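Local atomic coordinates of glucanase (Clostridium thermocellum, PDB entry 5GXX), a protein that probably hydrolyses internal beta-1,4-glucosidic bonds of cellulose as a family 9 endoglucanase of the cellulosome, pairing its catalytic part with a cellulose-binding domain. Residues 506-511 with 551-556; 513-518 with 532-537; 466-471 with 547-552; 476-481 with 588-593. The protein carries 1 engineered substitution. All coordinates share one frame; numbering follows the deposited sequence.

Following the chain from its N terminus, residues 466-471 begin interaction 3, which closes a loop at 547-552. Residues 476-481 then open interaction 4, which closes only at 588-593, so interactions 3 and 4 cross. Interaction 1 joins 506-511 to 551-556 within the loop of interaction 4, and interaction 2, the hairpin of 513-518 with 532-537, is nested inside the other three. Interactions 1 and 3 lie on the two edges of strand 549-557 in one antiparallel sheet; interactions 2 and 4 belong to the five-stranded sheet that holds 515-524, 527-534, 481-488 and 588-590. Leu552 against Ile532, with CD2 3.7 Å from CG2, and Leu467 against Tyr534 pack these sheets face to face, as in a beta sandwich.

Interaction 1. Residues 506-511 with 551-556; sequences IGYCES and ELQFRI
Gln553 lies opposite both Gly507 and Tyr508, and this two-to-one register defines a classic beta bulge in an antiparallel pairing. Gly507 N donates to Gln553 O (2.9 Å), while Gln553 N donates to Tyr508 O at the same length, with an N-H...O angle of 171°. Outward along the Gln553 side chain, CB sits 3.8 Å from Tyr508 N, CG passes near Tyr508 CB, and CD approaches that CB to 3.7 Å. At the tip NE2 gives a hydrogen bond to Glu551 OE2 (2.9 Å), with the acceptor in the amide plane, and a water stands 2.8 Å from OE1. Glu551, extended with CG anti to N (chi1 178°), brings that CG to the edge of the Tyr508 ring; its carboxylate plane stands 74° from the ring plane. On the other face, Leu552 CD1 meets Cys509 CB at 3.5 Å, and Cys509 SG forms a disulfide with Cys509 of the second subunit. Glu510 OE1 accepts from Glu551 N (2.9 Å). The chemistry is thus divided: backbone bonds fix the register, one amide-carboxylate bond holds the polar tips beside the tyrosine, and the disulfide and backbone bonds from Ile506, Gly507 and Cys509 join this edge to the second subunit.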
loop_
_atom_site.group_PDB
_atom_site.type_symbol
_atom_site.label_atom_id
_atom_site.label_comp_id
_atom_site.label_asym_id
_atom_site.label_seq_id
_atom_site.Cartn_x
_atom_site.Cartn_y
_atom_site.Cartn_z
ATOM N N ILE A 506 -20.021 -9.266 1.754
ATOM C CA ILE A 506 -18.689 -9.140 1.162
ATOM C C ILE A 506 -17.777 -8.526 2.214
ATOM O O ILE A 506 -18.145 -7.538 2.854
ATOM C CB ILE A 506 -18.737 -8.271 -0.112
ATOM C CG1 ILE A 506 -19.484 -9.014 -1.221
ATOM C CG2 ILE A 506 -17.352 -7.931 -0.644
ATOM C CD1 ILE A 506 -19.759 -8.180 -2.464
ATOM N N GLY A 507 -16.598 -9.117 2.373
ATOM C CA GLY A 507 -15.601 -8.641 3.319
ATOM C C GLY A 507 -14.429 -7.936 2.667
ATOM O O GLY A 507 -13.663 -7.277 3.367
ATOM N N TYR A 508 -14.259 -8.114 1.354
ATOM C CA TYR A 508 -13.247 -7.378 0.575
ATOM C C TYR A 508 -13.546 -7.587 -0.901
ATOM O O TYR A 508 -13.901 -8.691 -1.325
ATOM C CB TYR A 508 -11.812 -7.851 0.841
ATOM C CG TYR A 508 -10.752 -7.297 -0.101
ATOM C CD1 TYR A 508 -10.408 -5.944 -0.122
ATOM C CD2 TYR A 508 -10.074 -8.153 -0.961
ATOM C CE1 TYR A 508 -9.434 -5.454 -0.992
ATOM C CE2 TYR A 508 -9.094 -7.685 -1.831
ATOM C CZ TYR A 508 -8.777 -6.336 -1.832
ATOM O OH TYR A 508 -7.807 -5.863 -2.673
ATOM N N CYS A 509 -13.417 -6.522 -1.682
ATOM C CA CYS A 509 -13.485 -6.699 -3.129
ATOM C C CYS A 509 -12.478 -5.761 -3.777
ATOM O O CYS A 509 -12.442 -4.566 -3.507
ATOM C CB CYS A 509 -14.901 -6.585 -3.682
ATOM S SG CYS A 509 -15.587 -4.953 -3.880
ATOM N N GLU A 510 -11.613 -6.352 -4.592
ATOM C CA GLU A 510 -10.441 -5.671 -5.128
ATOM C C GLU A 510 -10.797 -4.476 -6.007
ATOM O O GLU A 510 -11.685 -4.566 -6.871
ATOM C CB GLU A 510 -9.645 -6.674 -5.955
ATOM C CG GLU A 510 -8.338 -6.117 -6.430
ATOM C CD GLU A 510 -7.523 -7.122 -7.200
ATOM O OE1 GLU A 510 -7.652 -8.335 -6.928
ATOM O OE2 GLU A 510 -6.731 -6.660 -8.046
ATOM N N SER A 511 -10.085 -3.370 -5.802
ATOM C CA SER A 511 -10.345 -2.147 -6.553
ATOM C C SER A 511 -10.246 -2.302 -8.076
ATOM O O SER A 511 -9.292 -2.887 -8.585
ATOM C CB SER A 511 -9.379 -1.056 -6.093
ATOM O OG SER A 511 -9.689 0.169 -6.724
ATOM N N GLU A 551 -9.500 -10.605 -6.623
ATOM C CA GLU A 551 -9.786 -11.132 -5.292
ATOM C C GLU A 551 -11.128 -10.643 -4.774
ATOM O O GLU A 551 -11.433 -9.450 -4.849
ATOM C CB GLU A 551 -8.674 -10.780 -4.303
ATOM C CG GLU A 551 -8.955 -11.271 -2.885
ATOM C CD GLU A 551 -7.795 -11.059 -1.927
ATOM O OE1 GLU A 551 -6.646 -10.853 -2.376
ATOM O OE2 GLU A 551 -8.034 -11.106 -0.702
ATOM N N LEU A 552 -11.924 -11.592 -4.291
ATOM C CA LEU A 552 -13.163 -11.299 -3.571
ATOM C C LEU A 552 -13.181 -12.131 -2.286
ATOM O O LEU A 552 -12.771 -13.300 -2.291
ATOM C CB LEU A 552 -14.357 -11.691 -4.454
ATOM C CG LEU A 552 -15.760 -11.420 -3.891
ATOM C CD1 LEU A 552 -16.030 -9.945 -3.751
ATOM C CD2 LEU A 552 -16.807 -12.034 -4.817
ATOM N N GLN A 553 -13.653 -11.539 -1.189
ATOM C CA GLN A 553 -13.915 -12.288 0.038
ATOM C C GLN A 553 -15.409 -12.202 0.254
ATOM O O GLN A 553 -15.962 -11.114 0.406
ATOM C CB GLN A 553 -13.145 -11.726 1.239
ATOM C CG GLN A 553 -11.642 -11.995 1.161
ATOM C CD GLN A 553 -10.823 -11.140 2.098
ATOM O OE1 GLN A 553 -11.271 -10.788 3.190
ATOM N NE2 GLN A 553 -9.599 -10.821 1.684
ATOM N N PHE A 554 -16.075 -13.350 0.223
ATOM C CA PHE A 554 -17.515 -13.359 0.437
ATOM C C PHE A 554 -17.865 -14.278 1.590
ATOM O O PHE A 554 -17.161 -15.255 1.860
ATOM C CB PHE A 554 -18.277 -13.713 -0.846
ATOM C CG PHE A 554 -17.935 -15.059 -1.432
ATOM C CD1 PHE A 554 -18.616 -16.198 -1.039
ATOM C CD2 PHE A 554 -16.960 -15.176 -2.416
ATOM C CE1 PHE A 554 -18.335 -17.434 -1.600
ATOM C CE2 PHE A 554 -16.656 -16.409 -2.979
ATOM C CZ PHE A 554 -17.341 -17.544 -2.577
ATOM N N ARG A 555 -18.940 -13.913 2.278
ATOM C CA ARG A 555 -19.436 -14.682 3.411
ATOM C C ARG A 555 -20.870 -15.116 3.132
ATOM O O ARG A 555 -21.686 -14.315 2.657
ATOM C CB ARG A 555 -19.377 -13.808 4.670
ATOM C CG ARG A 555 -19.824 -14.503 5.950
ATOM C CD ARG A 555 -19.819 -13.562 7.166
ATOM N NE ARG A 555 -18.466 -13.108 7.468
ATOM C CZ ARG A 555 -18.096 -12.535 8.611
ATOM N NH1 ARG A 555 -18.973 -12.355 9.585
ATOM N NH2 ARG A 555 -16.833 -12.162 8.783
ATOM N N ILE A 556 -21.161 -16.383 3.421
ATOM C CA ILE A 556 -22.514 -16.930 3.338
ATOM C C ILE A 556 -22.857 -17.378 4.757
ATOM O O ILE A 556 -22.170 -18.222 5.322
ATOM C CB ILE A 556 -22.555 -18.089 2.320
ATOM C CG1 ILE A 556 -22.034 -17.616 0.957
ATOM C CG2 ILE A 556 -23.968 -18.669 2.211
ATOM C CD1 ILE A 556 -21.506 -18.730 0.056
HETATM O O HOH W 1 -10.994 -8.605 4.860
#

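Interaction 2. Residues 513-518 with 532-537; sequences MDVEIS and ISYIDG
Met513 starts the contact by laying its CB 3.7 Å from CE1 of the Tyr534 ring, before its chain bends off toward Asn539 and Ile540. Next, Asp514 O accepts from Ile535 N (3.1 Å) and from a water that in turn accepts from Asp536 N; the Asp514 carboxylate OD2 lies 3.4 Å from Ile535 CB, while OD1 is hydrogen-bonded to Thr505 of the second subunit. Val515 carries the apolar face. Because CG2 is anti to the backbone N (chi1 of 65° to CG1), this methyl rides over the Tyr534 ring, 3.9 Å from the centroid and 19° off the normal, a CH-pi contact. The same CG2 touches Ile532 CG2 at 3.7 Å. Glu516 exchanges backbone bonds with Ser533, its N to Ser533 O (3.0 Å) and Ser533 N to its O (2.9 Å), as a hydrogen-bonded antiparallel pair. Its side chain passes Ser533 and Ile535, and OE2 forms a salt bridge with Lys503 of the second subunit. Ile517 ends the walk opposite Ile532. The hairpin is therefore two-faced: Val515, Ile517, Ile532 and Tyr534 face the sandwich interior, while Glu516, on the opposite face, and Asp514, just before the strand, reach the second subunit.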
loop_
_atom_site.group_PDB
_atom_site.type_symbol
_atom_site.label_atom_id
_atom_site.label_comp_id
_atom_site.label_asym_id
_atom_site.label_seq_id
_atom_site.Cartn_x
_atom_site.Cartn_y
_atom_site.Cartn_z
ATOM N N MET A 513 -12.338 -3.878 -10.074
ATOM C CA MET A 513 -12.922 -5.114 -10.588
ATOM C C MET A 513 -14.434 -5.080 -10.357
ATOM O O MET A 513 -14.924 -5.538 -9.318
ATOM C CB MET A 513 -12.249 -6.345 -9.969
ATOM C CG MET A 513 -10.739 -6.435 -10.206
ATOM S SD MET A 513 -10.336 -6.647 -11.958
ATOM C CE MET A 513 -8.563 -6.951 -11.885
ATOM N N ASP A 514 -15.163 -4.478 -11.302
ATOM C CA ASP A 514 -16.624 -4.338 -11.230
ATOM C C ASP A 514 -17.255 -5.733 -11.140
ATOM O O ASP A 514 -17.094 -6.534 -12.070
ATOM C CB ASP A 514 -17.104 -3.583 -12.480
ATOM C CG ASP A 514 -18.575 -3.170 -12.430
ATOM O OD1 ASP A 514 -19.091 -2.748 -11.365
ATOM O OD2 ASP A 514 -19.229 -3.225 -13.497
ATOM N N VAL A 515 -17.949 -6.036 -10.038
ATOM C CA VAL A 515 -18.394 -7.392 -9.741
ATOM C C VAL A 515 -19.811 -7.414 -9.160
ATOM O O VAL A 515 -20.231 -6.489 -8.465
ATOM C CB VAL A 515 -17.413 -8.083 -8.762
ATOM C CG1 VAL A 515 -17.402 -7.382 -7.407
ATOM C CG2 VAL A 515 -17.701 -9.569 -8.585
ATOM N N GLU A 516 -20.548 -8.476 -9.456
ATOM C CA GLU A 516 -21.820 -8.730 -8.792
ATOM C C GLU A 516 -21.865 -10.163 -8.271
ATOM O O GLU A 516 -21.180 -11.053 -8.790
ATOM C CB GLU A 516 -23.015 -8.391 -9.683
ATOM C CG GLU A 516 -23.042 -9.192 -10.968
ATOM C CD GLU A 516 -24.363 -9.155 -11.723
ATOM O OE1 GLU A 516 -25.414 -8.771 -11.161
ATOM O OE2 GLU A 516 -24.341 -9.551 -12.908
ATOM N N ILE A 517 -22.629 -10.354 -7.201
ATOM C CA ILE A 517 -22.893 -11.682 -6.659
ATOM C C ILE A 517 -24.384 -11.924 -6.780
ATOM O O ILE A 517 -25.186 -11.086 -6.367
ATOM C CB ILE A 517 -22.453 -11.856 -5.185
ATOM C CG1 ILE A 517 -20.994 -11.430 -4.982
ATOM C CG2 ILE A 517 -22.655 -13.314 -4.764
ATOM C CD1 ILE A 517 -20.505 -11.578 -3.546
ATOM N N SER A 518 -24.758 -13.062 -7.353
ATOM C CA SER A 518 -26.173 -13.360 -7.520
ATOM C C SER A 518 -26.801 -13.695 -6.170
ATOM O O SER A 518 -26.083 -14.029 -5.222
ATOM C CB SER A 518 -26.350 -14.559 -8.450
ATOM O OG SER A 518 -26.004 -15.765 -7.796
ATOM N N ILE A 532 -20.572 -15.450 -9.005
ATOM C CA ILE A 532 -19.781 -14.223 -8.914
ATOM C C ILE A 532 -19.439 -13.853 -10.355
ATOM O O ILE A 532 -18.788 -14.641 -11.041
ATOM C CB ILE A 532 -18.478 -14.468 -8.100
ATOM C CG1 ILE A 532 -18.721 -14.754 -6.603
ATOM C CG2 ILE A 532 -17.559 -13.269 -8.190
ATOM C CD1 ILE A 532 -19.524 -16.003 -6.283
ATOM N N SER A 533 -19.905 -12.694 -10.822
ATOM C CA SER A 533 -19.703 -12.251 -12.205
ATOM C C SER A 533 -18.866 -10.977 -12.274
ATOM O O SER A 533 -19.157 -10.009 -11.566
ATOM C CB SER A 533 -21.053 -11.968 -12.885
ATOM O OG SER A 533 -21.833 -13.152 -12.952
ATOM N N TYR A 534 -17.852 -10.947 -13.135
ATOM C CA TYR A 534 -17.080 -9.731 -13.377
ATOM C C TYR A 534 -17.587 -9.158 -14.677
ATOM O O TYR A 534 -17.517 -9.812 -15.724
ATOM C CB TYR A 534 -15.579 -10.000 -13.437
ATOM C CG TYR A 534 -15.067 -10.274 -12.047
ATOM C CD1 TYR A 534 -14.713 -9.223 -11.205
ATOM C CD2 TYR A 534 -14.999 -11.573 -11.555
ATOM C CE1 TYR A 534 -14.269 -9.469 -9.911
ATOM C CE2 TYR A 534 -14.558 -11.834 -10.261
ATOM C CZ TYR A 534 -14.205 -10.774 -9.443
ATOM O OH TYR A 534 -13.755 -11.025 -8.165
ATOM N N ILE A 535 -18.138 -7.957 -14.584
ATOM C CA ILE A 535 -18.880 -7.367 -15.689
ATOM C C ILE A 535 -17.930 -7.030 -16.834
ATOM O O ILE A 535 -18.252 -7.263 -18.006
ATOM C CB ILE A 535 -19.649 -6.114 -15.230
ATOM C CG1 ILE A 535 -20.734 -6.451 -14.191
ATOM C CG2 ILE A 535 -20.203 -5.349 -16.428
ATOM C CD1 ILE A 535 -21.692 -7.571 -14.545
ATOM N N ASP A 536 -16.751 -6.517 -16.499
ATOM C CA ASP A 536 -15.705 -6.412 -17.507
ATOM C C ASP A 536 -14.523 -7.293 -17.154
ATOM O O ASP A 536 -13.483 -6.827 -16.672
ATOM C CB ASP A 536 -15.268 -4.963 -17.728
ATOM C CG ASP A 536 -14.273 -4.817 -18.873
ATOM O OD1 ASP A 536 -13.969 -5.820 -19.564
ATOM O OD2 ASP A 536 -13.750 -3.696 -19.042
ATOM N N GLY A 537 -14.691 -8.582 -17.420
ATOM C CA GLY A 537 -13.642 -9.526 -17.100
ATOM C C GLY A 537 -12.342 -9.297 -17.849
ATOM O O GLY A 537 -11.358 -9.929 -17.492
HETATM O O HOH W 2 -15.277 -6.551 -14.073
#

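Interaction 3. Residues 466-471 with 547-552; sequences LLNNRS and QYAAEL
Leu467 and Ala550 form the tight centre of this pairing, a hydrogen-bonded antiparallel pair in which each backbone N reaches the other residue's O at 3.0 Å. Asn469 N adds a straighter bond to Tyr548 O (2.8 Å, 166°), and Ala549 CA presses to 3.0 Å from Leu467 O, a close CA-H...O contact. The small Ala549 CB is flanked by Leu466 CB and by the amide of Asn468. Leu466 also lays CD1 along CB and CG of Glu551 (3.6 Å to CG), crossing that side chain obliquely.

The Asn468 amide is a buried polar group with partners for both OD1 and ND2. OD1 lies in the plane of the Tyr548 ring at its edge, 3.3 Å from CE1. The solvent side belongs to the partly exposed Arg470 and Tyr548. Arg470 grips Asn468 OD1 side-on, NE at 2.8 Å and NH2 at 2.9 Å, both from one face of the amide, with its guanidinium plane 84° from the ring. Tyr548 takes chi1 80°, which sets its ring alongside both side chains.

Strand 447-456 flanks 460-469 on its other edge, and its Glu450 binds both Arg470 NH2 and Asn468 ND2. Leu467 and Ala550 face the opposite sheet, where Tyr534 of strand 527-534 packs on both. Trp370 meets Tyr548 edge-to-face, consistent with this end of the sheet lying against the family 9 part.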
loop_
_atom_site.group_PDB
_atom_site.type_symbol
_atom_site.label_atom_id
_atom_site.label_comp_id
_atom_site.label_asym_id
_atom_site.label_seq_id
_atom_site.Cartn_x
_atom_site.Cartn_y
_atom_site.Cartn_z
ATOM N N LEU A 466 -9.789 -16.006 -5.782
ATOM C CA LEU A 466 -9.046 -15.269 -6.796
ATOM C C LEU A 466 -9.377 -15.867 -8.154
ATOM O O LEU A 466 -9.015 -17.008 -8.428
ATOM C CB LEU A 466 -7.542 -15.405 -6.545
ATOM C CG LEU A 466 -6.925 -14.286 -5.701
ATOM C CD1 LEU A 466 -7.445 -14.280 -4.262
ATOM C CD2 LEU A 466 -5.400 -14.461 -5.741
ATOM N N LEU A 467 -10.087 -15.106 -8.981
ATOM C CA LEU A 467 -10.374 -15.556 -10.351
ATOM C C LEU A 467 -9.190 -15.158 -11.232
ATOM O O LEU A 467 -8.885 -13.972 -11.394
ATOM C CB LEU A 467 -11.676 -14.952 -10.874
ATOM C CG LEU A 467 -12.010 -15.344 -12.325
ATOM C CD1 LEU A 467 -12.143 -16.853 -12.518
ATOM C CD2 LEU A 467 -13.265 -14.627 -12.810
ATOM N N ASN A 468 -8.524 -16.172 -11.775
ATOM C CA ASN A 468 -7.259 -16.037 -12.501
ATOM C C ASN A 468 -7.427 -16.010 -14.024
ATOM O O ASN A 468 -8.163 -16.813 -14.587
ATOM C CB ASN A 468 -6.329 -17.214 -12.172
ATOM C CG ASN A 468 -5.623 -17.072 -10.838
ATOM O OD1 ASN A 468 -4.406 -16.897 -10.787
ATOM N ND2 ASN A 468 -6.368 -17.207 -9.744
ATOM N N ASN A 469 -6.690 -15.115 -14.673
ATOM C CA ASN A 469 -6.396 -15.217 -16.107
ATOM C C ASN A 469 -4.895 -15.343 -16.324
ATOM O O ASN A 469 -4.172 -14.340 -16.359
ATOM C CB ASN A 469 -6.925 -13.994 -16.866
ATOM C CG ASN A 469 -6.646 -14.054 -18.369
ATOM O OD1 ASN A 469 -5.953 -14.952 -18.849
ATOM N ND2 ASN A 469 -7.149 -13.071 -19.109
ATOM N N ARG A 470 -4.459 -16.590 -16.475
ATOM C CA ARG A 470 -3.075 -16.910 -16.827
ATOM C C ARG A 470 -3.054 -17.537 -18.216
ATOM O O ARG A 470 -2.290 -18.472 -18.500
ATOM C CB ARG A 470 -2.417 -17.809 -15.787
ATOM C CG ARG A 470 -2.586 -17.334 -14.342
ATOM C CD ARG A 470 -1.745 -18.191 -13.417
ATOM N NE ARG A 470 -2.131 -17.944 -12.029
ATOM C CZ ARG A 470 -1.616 -18.554 -10.964
ATOM N NH1 ARG A 470 -0.627 -19.433 -11.087
ATOM N NH2 ARG A 470 -2.080 -18.243 -9.758
ATOM N N SER A 471 -3.910 -17.023 -19.089
ATOM C CA SER A 471 -3.987 -17.550 -20.463
ATOM C C SER A 471 -2.680 -17.435 -21.240
ATOM O O SER A 471 -1.873 -16.549 -20.977
ATOM C CB SER A 471 -5.133 -16.898 -21.242
ATOM O OG SER A 471 -4.967 -15.489 -21.345
ATOM N N GLN A 547 -3.150 -7.520 -11.722
ATOM C CA GLN A 547 -4.188 -7.679 -12.737
ATOM C C GLN A 547 -4.506 -9.126 -13.090
ATOM O O GLN A 547 -5.600 -9.392 -13.595
ATOM C CB GLN A 547 -3.810 -6.876 -13.989
ATOM C CG GLN A 547 -3.550 -5.383 -13.726
ATOM C CD GLN A 547 -2.089 -4.961 -13.519
ATOM O OE1 GLN A 547 -1.195 -5.712 -13.071
ATOM N NE2 GLN A 547 -1.858 -3.684 -13.814
ATOM N N TYR A 548 -3.598 -10.063 -12.811
ATOM C CA TYR A 548 -3.792 -11.433 -13.293
ATOM C C TYR A 548 -4.900 -12.194 -12.566
ATOM O O TYR A 548 -5.377 -13.207 -13.058
ATOM C CB TYR A 548 -2.486 -12.225 -13.277
ATOM C CG TYR A 548 -2.094 -12.774 -11.930
ATOM C CD1 TYR A 548 -2.625 -13.972 -11.460
ATOM C CD2 TYR A 548 -1.171 -12.107 -11.135
ATOM C CE1 TYR A 548 -2.255 -14.487 -10.238
ATOM C CE2 TYR A 548 -0.794 -12.616 -9.899
ATOM C CZ TYR A 548 -1.334 -13.810 -9.461
ATOM O OH TYR A 548 -0.965 -14.332 -8.243
ATOM N N ALA A 549 -5.325 -11.701 -11.405
ATOM C CA ALA A 549 -6.463 -12.313 -10.732
ATOM C C ALA A 549 -7.252 -11.228 -10.013
ATOM O O ALA A 549 -6.671 -10.230 -9.575
ATOM C CB ALA A 549 -6.008 -13.399 -9.753
ATOM N N ALA A 550 -8.560 -11.432 -9.901
ATOM C CA ALA A 550 -9.380 -10.572 -9.056
ATOM C C ALA A 550 -9.772 -11.268 -7.750
ATOM O O ALA A 550 -10.288 -12.397 -7.774
ATOM C CB ALA A 550 -10.607 -10.129 -9.831
ATOM N N GLU A 551 -9.500 -10.605 -6.623
ATOM C CA GLU A 551 -9.786 -11.132 -5.292
ATOM C C GLU A 551 -11.128 -10.643 -4.774
ATOM O O GLU A 551 -11.433 -9.450 -4.849
ATOM C CB GLU A 551 -8.674 -10.780 -4.303
ATOM C CG GLU A 551 -8.955 -11.271 -2.885
ATOM C CD GLU A 551 -7.795 -11.059 -1.927
ATOM O OE1 GLU A 551 -6.646 -10.853 -2.376
ATOM O OE2 GLU A 551 -8.034 -11.106 -0.702
ATOM N N LEU A 552 -11.924 -11.592 -4.291
ATOM C CA LEU A 552 -13.163 -11.299 -3.571
ATOM C C LEU A 552 -13.181 -12.131 -2.286
ATOM O O LEU A 552 -12.771 -13.300 -2.291
ATOM C CB LEU A 552 -14.357 -11.691 -4.454
ATOM C CG LEU A 552 -15.760 -11.420 -3.891
ATOM C CD1 LEU A 552 -16.030 -9.945 -3.751
ATOM C CD2 LEU A 552 -16.807 -12.034 -4.817
#

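Interaction 4. Residues 476-481 with 588-593; sequences RLIKDL and VFDGAT
Asp590 presents the flat group across this contact: its carboxylate receives the Ile478 CG2 methyl over one face, with CG2 3.3 Å from CG and 3.4 Å from both OD1 and OD2, the equal spacing of a methyl centred on the group. OD1 accepts a hydrogen bond from a water (2.7 Å), which accepts in turn from Asp480 N (2.9 Å). With CG anti to its N (chi1 177°), Asp590 extends its carboxylate toward the isoleucine. The Phe589 ring is turned from this contact and forms a cation-pi pair with Lys531. The Asp480 carbonyl takes Gly591 N in its own plane at 2.9 Å, the one direct hydrogen bond between the segments. Beyond it, Leu481 CD2 packs 4.1 Å from Val588 CG1. Both partners are shaped by turns: Asp480 is the centre of an inverse gamma turn, and Asp590 to Thr593 make a type II' turn, with Gly591 at positive phi (55°). The join is sparse, where strand 481-488 begins its pairing with 588-590. One backbone bond and bridging water supply the polar links, and the methyl over the carboxylate and Leu481 on Val588 are packing; the Asp480 and Asp590 carboxylates would probably disfavour closer approach.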
loop_
_atom_site.group_PDB
_atom_site.type_symbol
_atom_site.label_atom_id
_atom_site.label_comp_id
_atom_site.label_asym_id
_atom_site.label_seq_id
_atom_site.Cartn_x
_atom_site.Cartn_y
_atom_site.Cartn_z
ATOM N N ARG A 476 -5.114 -14.126 -23.840
ATOM C CA ARG A 476 -6.355 -13.557 -24.356
ATOM C C ARG A 476 -7.172 -12.979 -23.219
ATOM O O ARG A 476 -6.853 -13.188 -22.052
ATOM C CB ARG A 476 -7.176 -14.608 -25.127
ATOM C CG ARG A 476 -7.616 -15.798 -24.299
ATOM C CD ARG A 476 -8.176 -16.942 -25.172
ATOM N NE ARG A 476 -8.607 -18.088 -24.373
ATOM C CZ ARG A 476 -7.790 -18.996 -23.845
ATOM N NH1 ARG A 476 -6.473 -18.934 -24.029
ATOM N NH2 ARG A 476 -8.297 -19.994 -23.139
ATOM N N LEU A 477 -8.232 -12.288 -23.612
ATOM C CA LEU A 477 -9.124 -11.563 -22.717
ATOM C C LEU A 477 -10.527 -12.129 -22.883
ATOM O O LEU A 477 -11.012 -12.311 -24.011
ATOM C CB LEU A 477 -9.118 -10.084 -23.109
ATOM C CG LEU A 477 -7.716 -9.464 -23.086
ATOM C CD1 LEU A 477 -7.730 -8.096 -23.739
ATOM C CD2 LEU A 477 -7.082 -9.391 -21.694
ATOM N N ILE A 478 -11.165 -12.438 -21.752
ATOM C CA ILE A 478 -12.567 -12.845 -21.726
ATOM C C ILE A 478 -13.368 -11.828 -20.917
ATOM O O ILE A 478 -13.094 -11.592 -19.731
ATOM C CB ILE A 478 -12.774 -14.267 -21.141
ATOM C CG1 ILE A 478 -12.060 -15.322 -22.000
ATOM C CG2 ILE A 478 -14.259 -14.583 -21.047
ATOM C CD1 ILE A 478 -11.998 -16.739 -21.404
ATOM N N LYS A 479 -14.391 -11.256 -21.542
ATOM C CA LYS A 479 -15.194 -10.247 -20.844
ATOM C C LYS A 479 -16.228 -10.845 -19.887
ATOM O O LYS A 479 -16.355 -10.389 -18.747
ATOM C CB LYS A 479 -15.847 -9.287 -21.846
ATOM C CG LYS A 479 -16.590 -8.101 -21.223
ATOM C CD LYS A 479 -17.420 -7.364 -22.267
ATOM C CE LYS A 479 -18.078 -6.104 -21.712
ATOM N NZ LYS A 479 -18.814 -6.234 -20.423
ATOM N N ASP A 480 -16.939 -11.875 -20.329
ATOM C CA ASP A 480 -18.083 -12.363 -19.560
ATOM C C ASP A 480 -17.662 -13.482 -18.614
ATOM O O ASP A 480 -18.119 -14.614 -18.740
ATOM C CB ASP A 480 -19.187 -12.816 -20.525
ATOM C CG ASP A 480 -19.766 -11.658 -21.330
ATOM O OD1 ASP A 480 -19.650 -10.488 -20.892
ATOM O OD2 ASP A 480 -20.353 -11.925 -22.409
ATOM N N LEU A 481 -16.773 -13.163 -17.673
ATOM C CA LEU A 481 -16.245 -14.177 -16.759
ATOM C C LEU A 481 -17.145 -14.299 -15.542
ATOM O O LEU A 481 -17.597 -13.287 -15.003
ATOM C CB LEU A 481 -14.837 -13.812 -16.283
ATOM C CG LEU A 481 -13.701 -14.154 -17.246
ATOM C CD1 LEU A 481 -12.411 -13.654 -16.599
ATOM C CD2 LEU A 481 -13.632 -15.643 -17.563
ATOM N N VAL A 588 -15.429 -22.045 -13.617
ATOM C CA VAL A 588 -15.378 -20.762 -14.301
ATOM C C VAL A 588 -16.115 -20.883 -15.625
ATOM O O VAL A 588 -16.011 -21.919 -16.300
ATOM C CB VAL A 588 -13.915 -20.371 -14.557
ATOM C CG1 VAL A 588 -13.835 -19.052 -15.325
ATOM C CG2 VAL A 588 -13.124 -20.298 -13.236
ATOM N N PHE A 589 -16.830 -19.815 -15.970
ATOM C CA PHE A 589 -17.651 -19.696 -17.183
ATOM C C PHE A 589 -17.293 -18.448 -18.000
ATOM O O PHE A 589 -16.986 -17.381 -17.458
ATOM C CB PHE A 589 -19.148 -19.668 -16.819
ATOM C CG PHE A 589 -19.617 -20.874 -16.056
ATOM C CD1 PHE A 589 -19.416 -20.982 -14.684
ATOM C CD2 PHE A 589 -20.293 -21.891 -16.720
ATOM C CE1 PHE A 589 -19.844 -22.109 -13.993
ATOM C CE2 PHE A 589 -20.738 -23.012 -16.034
ATOM C CZ PHE A 589 -20.517 -23.124 -14.674
ATOM N N ASP A 590 -17.307 -18.612 -19.322
ATOM C CA ASP A 590 -17.271 -17.511 -20.268
ATOM C C ASP A 590 -18.682 -17.484 -20.825
ATOM O O ASP A 590 -19.072 -18.418 -21.531
ATOM C CB ASP A 590 -16.272 -17.866 -21.375
ATOM C CG ASP A 590 -16.202 -16.819 -22.480
ATOM O OD1 ASP A 590 -17.027 -15.880 -22.524
ATOM O OD2 ASP A 590 -15.282 -16.936 -23.320
ATOM N N GLY A 591 -19.449 -16.456 -20.477
ATOM C CA GLY A 591 -20.892 -16.460 -20.720
ATOM C C GLY A 591 -21.490 -17.703 -20.080
ATOM O O GLY A 591 -21.224 -17.987 -18.907
ATOM N N ALA A 592 -22.298 -18.447 -20.837
ATOM C CA ALA A 592 -22.864 -19.711 -20.363
ATOM C C ALA A 592 -22.005 -20.965 -20.607
ATOM O O ALA A 592 -22.443 -22.081 -20.321
ATOM C CB ALA A 592 -24.250 -19.891 -20.971
ATOM N N THR A 593 -20.795 -20.801 -21.144
ATOM C CA THR A 593 -19.916 -21.915 -21.447
ATOM C C THR A 593 -18.927 -22.162 -20.313
ATOM O O THR A 593 -18.141 -21.274 -19.994
ATOM C CB THR A 593 -19.118 -21.612 -22.746
ATOM O OG1 THR A 593 -20.041 -21.385 -23.818
ATOM C CG2 THR A 593 -18.215 -22.777 -23.113
HETATM O O HOH W 3 -19.980 -16.208 -17.243
HETATM O O HOH W 4 -16.878 -13.182 -22.971
#